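Decapping nuclease RAI1 (Candida albicans, PDB 5BUD) removes NAD caps, and also acts on triphosphate and methylguanosine-capped 5' ends, of RNA with divalent metal ions, and binds and stimulates the exoribonuclease RAT1. Local coordinates at residues K83-I86 with K87-S91; F103-I106 with M107-L111; K238-N241 with H242-E245; N324-K327 with W328-A331. All coordinates share one frame; numbering follows the deposited sequence.

Interaction 1 (K83-I86 with K87-S91); sequences KAII and KYETS
Ile85 and Glu89 stand one turn apart on the alpha helix of residues 78-92, and Ile86 and Thr90 repeat the same i to i+4 spacing beside them. The backbone between them is regular. Lys87 N, Tyr88 N and Glu89 N bond in turn to the carbonyl oxygens of Lys83, Ala84 and Ile85.

The tight side is the one with Ile85 and Glu89. Their side chains run alongside each other and point the same way. Ile85 CG2 lies against the carboxylate carbon, 3.4 Å from Glu89 CD. CG of Glu89 sits anti to its carbonyl carbon (chi1 -66°), and this swings it back over the preceding turn, where it lies 3.2 Å from Ile85 O. The buried carboxylate is satisfied from outside the segments. OE1 takes a hydrogen bond from Trp386 NE1 and a salt bridge from Arg387, and OE2 accepts from Ile96 N. Ile85 also packs on Phe383 of helix 381-389 and on Phe24 of strand 21-28, so this face joins the helix to both elements.

The solvent side belongs to Lys83 and Lys87. The lysine chains lead away from the contact, and the amino group of Lys87 makes a long, weak ion pair with Asp37.

Thr90, though exposed, rests on Trp386 together with Ile86. Its hydroxyl turns back onto its own helix. Ile86 O accepts two bonds there, from Thr90 N at 2.8 Å and from Thr90 OG1, also at 2.8 Å. The two donors reach that oxygen from opposite faces of the carbonyl plane.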
# COMPACT_ATOMS: atom_id res chain seq x y z
N LYS A 83 -12.78 10.53 -8.60
CA LYS A 83 -12.92 11.98 -8.78
C LYS A 83 -11.62 12.56 -9.26
O LYS A 83 -11.58 13.44 -10.16
CB LYS A 83 -13.39 12.64 -7.49
CG LYS A 83 -13.46 14.15 -7.54
CD LYS A 83 -14.77 14.70 -7.01
CE LYS A 83 -14.83 16.22 -7.07
NZ LYS A 83 -14.52 16.77 -5.73
N ALA A 84 -10.52 12.05 -8.69
CA ALA A 84 -9.18 12.39 -9.13
C ALA A 84 -8.98 11.95 -10.56
O ALA A 84 -8.45 12.71 -11.36
CB ALA A 84 -8.13 11.74 -8.22
N ILE A 85 -9.40 10.73 -10.89
CA ILE A 85 -9.31 10.21 -12.28
C ILE A 85 -10.12 11.08 -13.30
O ILE A 85 -9.63 11.37 -14.38
CB ILE A 85 -9.75 8.73 -12.35
CG1 ILE A 85 -8.63 7.83 -11.76
CG2 ILE A 85 -10.05 8.30 -13.77
CD1 ILE A 85 -8.99 6.36 -11.59
N ILE A 86 -11.33 11.51 -12.94
CA ILE A 86 -12.15 12.39 -13.82
C ILE A 86 -11.39 13.70 -14.10
O ILE A 86 -11.27 14.12 -15.23
CB ILE A 86 -13.54 12.70 -13.22
CG1 ILE A 86 -14.39 11.43 -13.13
CG2 ILE A 86 -14.26 13.76 -14.06
CD1 ILE A 86 -15.52 11.50 -12.11
N LYS A 87 -10.85 14.32 -13.06
CA LYS A 87 -10.02 15.52 -13.23
C LYS A 87 -8.87 15.32 -14.22
O LYS A 87 -8.67 16.16 -15.13
CB LYS A 87 -9.48 15.99 -11.90
CG LYS A 87 -8.78 17.33 -11.95
CD LYS A 87 -8.57 17.90 -10.56
CE LYS A 87 -7.81 19.22 -10.60
NZ LYS A 87 -6.50 19.03 -11.28
N TYR A 88 -8.12 14.23 -14.05
CA TYR A 88 -6.97 13.95 -14.91
C TYR A 88 -7.42 13.68 -16.32
O TYR A 88 -6.86 14.21 -17.27
CB TYR A 88 -6.17 12.74 -14.38
CG TYR A 88 -4.97 12.34 -15.23
CD1 TYR A 88 -3.81 13.12 -15.28
CD2 TYR A 88 -4.98 11.15 -15.95
CE1 TYR A 88 -2.72 12.75 -16.06
CE2 TYR A 88 -3.89 10.76 -16.73
CZ TYR A 88 -2.77 11.56 -16.78
OH TYR A 88 -1.70 11.15 -17.54
N GLU A 89 -8.40 12.80 -16.47
CA GLU A 89 -8.84 12.39 -17.78
C GLU A 89 -9.49 13.56 -18.54
O GLU A 89 -9.44 13.60 -19.75
CB GLU A 89 -9.79 11.20 -17.68
CG GLU A 89 -9.15 9.90 -17.16
CD GLU A 89 -10.12 8.71 -17.15
OE1 GLU A 89 -11.37 8.91 -17.14
OE2 GLU A 89 -9.62 7.55 -17.19
N THR A 90 -10.12 14.48 -17.81
CA THR A 90 -10.76 15.63 -18.42
C THR A 90 -9.65 16.50 -19.03
O THR A 90 -9.75 16.89 -20.19
CB THR A 90 -11.68 16.39 -17.43
OG1 THR A 90 -12.80 15.57 -17.07
CG2 THR A 90 -12.21 17.69 -18.05
N SER A 91 -8.56 16.71 -18.28
CA SER A 91 -7.35 17.40 -18.79
C SER A 91 -6.72 16.77 -20.02
O SER A 91 -6.28 17.47 -20.92
CB SER A 91 -6.26 17.47 -17.72
OG SER A 91 -6.43 18.58 -16.89

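Interaction 2 (F103-I106 with M107-L111)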
# COMPACT_ATOMS: atom_id res chain seq x y z
N PHE A 103 -6.15 -0.26 -5.93
CA PHE A 103 -5.22 0.29 -4.95
C PHE A 103 -4.01 -0.66 -4.82
O PHE A 103 -4.12 -1.89 -4.92
CB PHE A 103 -5.91 0.49 -3.62
CG PHE A 103 -6.94 1.57 -3.64
CD1 PHE A 103 -8.25 1.30 -3.98
CD2 PHE A 103 -6.59 2.88 -3.30
CE1 PHE A 103 -9.21 2.31 -3.98
CE2 PHE A 103 -7.54 3.89 -3.32
CZ PHE A 103 -8.85 3.60 -3.66
N ARG A 104 -2.84 -0.07 -4.61
CA ARG A 104 -1.61 -0.86 -4.44
C ARG A 104 -1.64 -1.88 -3.30
O ARG A 104 -1.05 -2.95 -3.45
CB ARG A 104 -0.39 0.04 -4.26
CG ARG A 104 -0.23 0.57 -2.86
CD ARG A 104 1.16 0.30 -2.28
NE ARG A 104 1.18 0.94 -0.98
CZ ARG A 104 1.72 2.13 -0.69
NH1 ARG A 104 2.39 2.87 -1.60
NH2 ARG A 104 1.60 2.57 0.55
N GLU A 105 -2.35 -1.60 -2.20
CA GLU A 105 -2.38 -2.55 -1.09
C GLU A 105 -3.05 -3.85 -1.51
O GLU A 105 -2.71 -4.94 -1.02
CB GLU A 105 -3.11 -1.97 0.13
CG GLU A 105 -2.82 -2.74 1.40
CD GLU A 105 -3.94 -2.74 2.42
OE1 GLU A 105 -3.85 -3.55 3.38
OE2 GLU A 105 -4.90 -1.95 2.28
N ILE A 106 -3.97 -3.75 -2.44
CA ILE A 106 -4.64 -4.90 -2.96
C ILE A 106 -3.66 -5.82 -3.73
O ILE A 106 -3.64 -7.01 -3.47
CB ILE A 106 -5.86 -4.50 -3.81
CG1 ILE A 106 -6.95 -3.97 -2.86
CG2 ILE A 106 -6.35 -5.70 -4.57
CD1 ILE A 106 -8.07 -3.25 -3.56
N MET A 107 -2.87 -5.28 -4.65
CA MET A 107 -1.85 -6.09 -5.33
C MET A 107 -0.72 -6.56 -4.43
O MET A 107 -0.13 -7.64 -4.67
CB MET A 107 -1.27 -5.35 -6.53
CG MET A 107 -2.30 -5.15 -7.62
SD MET A 107 -2.99 -6.72 -8.20
CE MET A 107 -4.67 -6.21 -8.32
N THR A 108 -0.37 -5.76 -3.42
CA THR A 108 0.61 -6.19 -2.42
C THR A 108 0.15 -7.51 -1.74
O THR A 108 0.95 -8.39 -1.56
CB THR A 108 0.83 -5.10 -1.35
OG1 THR A 108 1.30 -3.91 -1.99
CG2 THR A 108 1.85 -5.55 -0.29
N LYS A 109 -1.12 -7.62 -1.35
CA LYS A 109 -1.67 -8.85 -0.77
C LYS A 109 -1.49 -10.05 -1.69
O LYS A 109 -1.08 -11.11 -1.26
CB LYS A 109 -3.16 -8.67 -0.41
CG LYS A 109 -3.33 -7.77 0.78
CD LYS A 109 -4.79 -7.45 1.03
CE LYS A 109 -4.94 -6.68 2.33
NZ LYS A 109 -5.00 -7.68 3.42
N ILE A 110 -1.79 -9.85 -2.97
CA ILE A 110 -1.67 -10.89 -3.97
C ILE A 110 -0.24 -11.29 -4.22
O ILE A 110 0.08 -12.50 -4.22
CB ILE A 110 -2.35 -10.46 -5.28
CG1 ILE A 110 -3.85 -10.29 -5.03
CG2 ILE A 110 -2.09 -11.44 -6.40
CD1 ILE A 110 -4.55 -9.55 -6.14
N LEU A 111 0.64 -10.30 -4.38
CA LEU A 111 2.06 -10.59 -4.63
C LEU A 111 2.75 -11.29 -3.46
O LEU A 111 3.64 -12.11 -3.68
CB LEU A 111 2.81 -9.30 -4.99
CG LEU A 111 4.35 -9.32 -5.15
CD1 LEU A 111 4.87 -10.28 -6.23
CD2 LEU A 111 4.87 -7.93 -5.46
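Thr108 carries its hydroxyl beside its own backbone N and anti to the carbonyl carbon (chi1 -60°), which turns OG1 back toward Arg104 one turn earlier. Lys109 CG has the same placing, and the chain then runs straight until it bends at chi4, near the carboxylate of Glu105.

Arg104 O receives both groups that Thr108 can offer. Thr108 N lies 2.9 Å from Arg104 O, almost in line with the carbonyl bond. Thr108 OG1 is also 2.9 Å from Arg104 O but comes from above the carbonyl plane, 46° out of it. The hydroxyl is thus satisfied within its own helix.

Glu105 and Lys109 meet on the more open side. Their contact is mostly with the aliphatic part of the lysine: Glu105 OE1 is 3.5 Å from Lys109 CE. The charged ends are farther apart, with Lys109 NZ 4.3 Å from Glu105 OE1. This is too long for a salt bridge, though the opposite charges should still attract. The lysine chain also covers the backbone, CG being 3.4 Å from Glu105 O.

The buried side is apolar. Met107, bent at chi2 and chi3, brings its methyl CE to 4.1 Å from Ile106 CG2.

Phe103 ends strand 100-103 and holds the N-cap position of helix 104-112. The Arg104 guanidinium reaches the active-site side, where NH1 bonds to Glu224 O and the side chain touches Gln271 of helix 255-275. Met107 and Leu111 pack on Tyr329 of helix 322-339, while Ile106 rests on Leu123 of strand 121-128.

Interaction 3 (K238-N241 with H242-E245); sequences KKLN and HYVE. With MN (manganese (II) ion), chain E; nucleotides of chain C.
Leu240 O is gripped by the backbone of Tyr243 and by a water. Tyr243 N lies 3.2 Å from Leu240 O and approaches from above the carbonyl plane. Water 1 is 2.6 Å from Leu240 O and also bonds to Tyr243 O. A second water joins Asn241 O to the same Tyr243 O. One residue earlier, His242 N bonds to Lys239 O at 3.0 Å. These i to i+3 bonds mark a short 3-10 turn that leads directly into strand 243-250.

The side chains close around the turn. Lys239 O sits over the centre of one face of the Tyr243 ring, 3.9 Å above its plane. Leu240 crosses the same ring at a slant, with CD2 3.5 Å from Tyr243 CE2. His242 takes a different position: Lys238 O lies at the edge of its ring, in plane, 3.6 Å from His242 CD2. Outside the turn, His242 ND1 bonds to Asp230, and Tyr243 OH bonds to Glu22 and Tyr206. These bonds restrain both side chains.

Two residues after Tyr243, the strand delivers Glu245 to the active site of this PD-(D/E)XK nuclease fold. Its chain bends at chi2 (62°), and OE1 binds manganese at 2.1 Å. OP1 and OP2 of U1 of chain C and water 3 bind the same ion. Asp226 and the carbonyl of Leu246 complete its shell, and Lys247 NZ bonds to Glu245 OE1. The ion thus ties the carboxylate to the RNA 5' phosphate and would be expected to draw electron density from that phosphate.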
# COMPACT_ATOMS: atom_id res chain seq x y z
N LYS A 238 10.23 10.81 -14.03
CA LYS A 238 11.24 10.65 -12.98
C LYS A 238 10.72 10.82 -11.59
O LYS A 238 11.49 10.63 -10.65
CB LYS A 238 12.38 11.66 -13.14
CG LYS A 238 12.99 11.70 -14.51
CD LYS A 238 13.68 10.40 -14.84
CE LYS A 238 14.61 10.63 -16.01
NZ LYS A 238 15.44 9.42 -16.24
N LYS A 239 9.45 11.22 -11.40
CA LYS A 239 8.94 11.51 -10.07
C LYS A 239 9.03 10.31 -9.10
O LYS A 239 9.48 10.46 -7.94
CB LYS A 239 7.49 12.07 -10.12
CG LYS A 239 7.35 13.29 -11.05
CD LYS A 239 6.01 14.01 -10.90
CE LYS A 239 6.04 15.37 -11.60
NZ LYS A 239 4.75 16.10 -11.43
N LEU A 240 8.65 9.13 -9.57
CA LEU A 240 8.62 7.92 -8.71
C LEU A 240 9.99 7.60 -8.14
O LEU A 240 10.09 7.15 -6.99
CB LEU A 240 8.08 6.70 -9.44
CG LEU A 240 6.61 6.75 -9.79
CD1 LEU A 240 6.19 5.46 -10.49
CD2 LEU A 240 5.78 6.99 -8.55
N ASN A 241 11.02 7.92 -8.91
CA ASN A 241 12.40 7.70 -8.52
C ASN A 241 12.86 8.44 -7.26
O ASN A 241 13.87 8.07 -6.69
CB ASN A 241 13.35 8.03 -9.69
CG ASN A 241 13.30 6.99 -10.81
OD1 ASN A 241 12.80 5.90 -10.62
ND2 ASN A 241 13.84 7.33 -11.97
N HIS A 242 12.11 9.46 -6.82
CA HIS A 242 12.47 10.22 -5.64
C HIS A 242 11.64 9.96 -4.38
O HIS A 242 11.88 10.57 -3.34
CB HIS A 242 12.48 11.72 -6.00
CG HIS A 242 13.62 12.08 -6.89
ND1 HIS A 242 14.77 12.64 -6.40
CD2 HIS A 242 13.84 11.85 -8.20
CE1 HIS A 242 15.65 12.77 -7.39
NE2 HIS A 242 15.09 12.30 -8.49
N TYR A 243 10.69 9.03 -4.47
CA TYR A 243 9.84 8.70 -3.33
C TYR A 243 10.51 7.71 -2.37
O TYR A 243 11.39 6.95 -2.77
CB TYR A 243 8.50 8.12 -3.80
CG TYR A 243 7.58 9.09 -4.53
CD1 TYR A 243 7.61 10.45 -4.30
CD2 TYR A 243 6.62 8.62 -5.41
CE1 TYR A 243 6.74 11.32 -4.97
CE2 TYR A 243 5.76 9.46 -6.07
CZ TYR A 243 5.83 10.82 -5.85
OH TYR A 243 4.95 11.66 -6.52
N VAL A 244 10.09 7.77 -1.11
CA VAL A 244 10.63 6.97 -0.02
C VAL A 244 9.48 6.40 0.79
O VAL A 244 8.43 7.10 1.05
CB VAL A 244 11.51 7.82 0.92
CG1 VAL A 244 12.09 6.97 2.02
CG2 VAL A 244 12.60 8.54 0.15
N GLU A 245 9.68 5.16 1.22
CA GLU A 245 8.83 4.48 2.18
C GLU A 245 9.52 4.37 3.51
O GLU A 245 10.69 3.93 3.60
CB GLU A 245 8.47 3.07 1.66
CG GLU A 245 7.62 2.21 2.57
CD GLU A 245 6.24 2.76 2.88
OE1 GLU A 245 5.80 2.53 4.03
OE2 GLU A 245 5.58 3.38 1.98
MN MN E . 5.52 3.73 5.78
OP3 U C 1 2.44 1.12 5.40
P U C 1 3.15 2.17 6.17
OP1 U C 1 4.51 1.73 6.62
OP2 U C 1 3.08 3.51 5.48
O5' U C 1 2.24 2.30 7.48
C5' U C 1 2.29 3.51 8.25
C4' U C 1 2.09 3.23 9.73
O4' U C 1 0.68 3.01 10.00
C3' U C 1 2.77 2.00 10.32
O3' U C 1 4.14 2.27 10.59
C2' U C 1 1.96 1.83 11.60
O2' U C 1 2.25 2.80 12.58
C1' U C 1 0.54 2.13 11.10
N1 U C 1 -0.21 0.94 10.67
C2 U C 1 -0.80 0.20 11.66
O2 U C 1 -0.74 0.50 12.84
N3 U C 1 -1.50 -0.90 11.22
C4 U C 1 -1.65 -1.32 9.92
O4 U C 1 -2.31 -2.34 9.69
C5 U C 1 -0.99 -0.51 8.95
C6 U C 1 -0.30 0.57 9.34
O HOH W 1 11.89 6.10 -5.37
O HOH W 2 14.00 7.18 -3.83
O HOH W 3 5.54 4.89 7.59

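Interaction 4 (N324-K327 with W328-A331); sequences NALK and WYGA
Helix 322-339 runs unbroken through Asn324-Lys327 and Trp328-Ala331, and four successive i to i+4 bonds join the two segments. Tyr329 N to Ala325 O, 2.9 Å, lies in the carbonyl plane. Gly330 N to Leu326 O is 2.8 Å. Ala331 N comes to Lys327 O from above the plane, 35° out of it, at 3.1 Å. Trp328 N to Asn324 O completes the set.

Trp328 and Tyr329 both hold CG anti to the backbone N (chi1 156° and 164°), which sends their rings away from the preceding turn. Direct side-chain contact is therefore slight: Leu326 CD2 is 4.3 Å from Tyr329 CD2. Each ring has a backbone oxygen near its plane, at the edge: Ala325 O for Trp328 and Leu326 O for Tyr329.

Other partners lie outside the segments. Leu326 and Tyr329 pack on helix 255-275, and Trp328 meets Phe360 edge-to-face. Asn324 bonds through ND2 to Tyr115 and through OD1 to Arg11.

The chemistry is thus divided. Backbone bonds hold the helix, while the apolar groups and rings, with the amide of Asn324, serve its junctions with neighbouring elements, well away from the RNA.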
# COMPACT_ATOMS: atom_id res chain seq x y z
N ASN A 324 9.89 -15.77 -7.54
CA ASN A 324 8.77 -16.72 -7.49
C ASN A 324 7.47 -15.97 -7.21
O ASN A 324 6.45 -16.23 -7.87
CB ASN A 324 9.06 -17.80 -6.44
CG ASN A 324 7.93 -18.80 -6.26
OD1 ASN A 324 7.46 -19.43 -7.21
ND2 ASN A 324 7.51 -18.97 -5.02
N ALA A 325 7.51 -15.02 -6.27
CA ALA A 325 6.32 -14.21 -5.98
C ALA A 325 5.84 -13.48 -7.20
O ALA A 325 4.65 -13.44 -7.45
CB ALA A 325 6.58 -13.23 -4.84
N LEU A 326 6.77 -12.89 -7.96
CA LEU A 326 6.44 -12.11 -9.13
C LEU A 326 5.78 -12.95 -10.21
O LEU A 326 4.88 -12.49 -10.89
CB LEU A 326 7.69 -11.41 -9.71
CG LEU A 326 8.08 -10.07 -9.13
CD1 LEU A 326 9.39 -9.61 -9.75
CD2 LEU A 326 6.97 -9.04 -9.38
N LYS A 327 6.23 -14.20 -10.35
CA LYS A 327 5.60 -15.13 -11.29
C LYS A 327 4.18 -15.54 -10.89
O LYS A 327 3.32 -15.73 -11.75
CB LYS A 327 6.48 -16.36 -11.47
CG LYS A 327 7.80 -16.01 -12.14
CD LYS A 327 8.71 -17.22 -12.35
CE LYS A 327 9.95 -16.78 -13.11
NZ LYS A 327 10.86 -17.92 -13.45
N TRP A 328 3.93 -15.69 -9.58
CA TRP A 328 2.59 -15.91 -9.11
C TRP A 328 1.73 -14.67 -9.43
O TRP A 328 0.64 -14.77 -9.95
CB TRP A 328 2.60 -16.22 -7.60
CG TRP A 328 1.30 -15.92 -6.92
CD1 TRP A 328 1.06 -14.89 -6.07
CD2 TRP A 328 0.08 -16.67 -7.01
NE1 TRP A 328 -0.25 -14.93 -5.64
CE2 TRP A 328 -0.88 -16.01 -6.21
CE3 TRP A 328 -0.32 -17.81 -7.73
CZ2 TRP A 328 -2.20 -16.46 -6.06
CZ3 TRP A 328 -1.64 -18.26 -7.60
CH2 TRP A 328 -2.57 -17.58 -6.78
N TYR A 329 2.25 -13.48 -9.13
CA TYR A 329 1.50 -12.22 -9.35
C TYR A 329 1.17 -12.11 -10.84
O TYR A 329 0.02 -11.84 -11.20
CB TYR A 329 2.33 -11.03 -8.83
CG TYR A 329 1.93 -9.64 -9.27
CD1 TYR A 329 0.77 -9.03 -8.81
CD2 TYR A 329 2.78 -8.90 -10.10
CE1 TYR A 329 0.45 -7.73 -9.21
CE2 TYR A 329 2.46 -7.61 -10.48
CZ TYR A 329 1.30 -7.04 -10.05
OH TYR A 329 1.01 -5.75 -10.46
N GLY A 330 2.15 -12.38 -11.70
CA GLY A 330 1.94 -12.35 -13.15
C GLY A 330 0.88 -13.33 -13.66
O GLY A 330 0.11 -13.01 -14.55
N ALA A 331 0.84 -14.52 -13.06
CA ALA A 331 -0.17 -15.53 -13.39
C ALA A 331 -1.56 -15.04 -12.97
O ALA A 331 -2.51 -15.11 -13.74
CB ALA A 331 0.17 -16.83 -12.70

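How the interactions relate
Interactions 2 and 4 belong together, their centres about 12 Å apart. Leu111 packs on Ala325 and Leu326, and Ile110 O probably accepts a weak bond from Trp328 NE1. Helices 104-112 and 322-339 are joined there. Interaction 1 lies toward the periphery, about 22 Å from the chain centre to its own centre, and mixes a buried carboxylate with exposed lysines. It shares with interaction 2 a threonine hydroxyl bonded to a backbone carbonyl. Interaction 4 is the most buried; backbone bonds join its segments, and its apolar groups face the neighbouring helices. Interaction 3 alone is a turn and strand, with waters and manganese; Arg104 of interaction 2 comes near its Glu245.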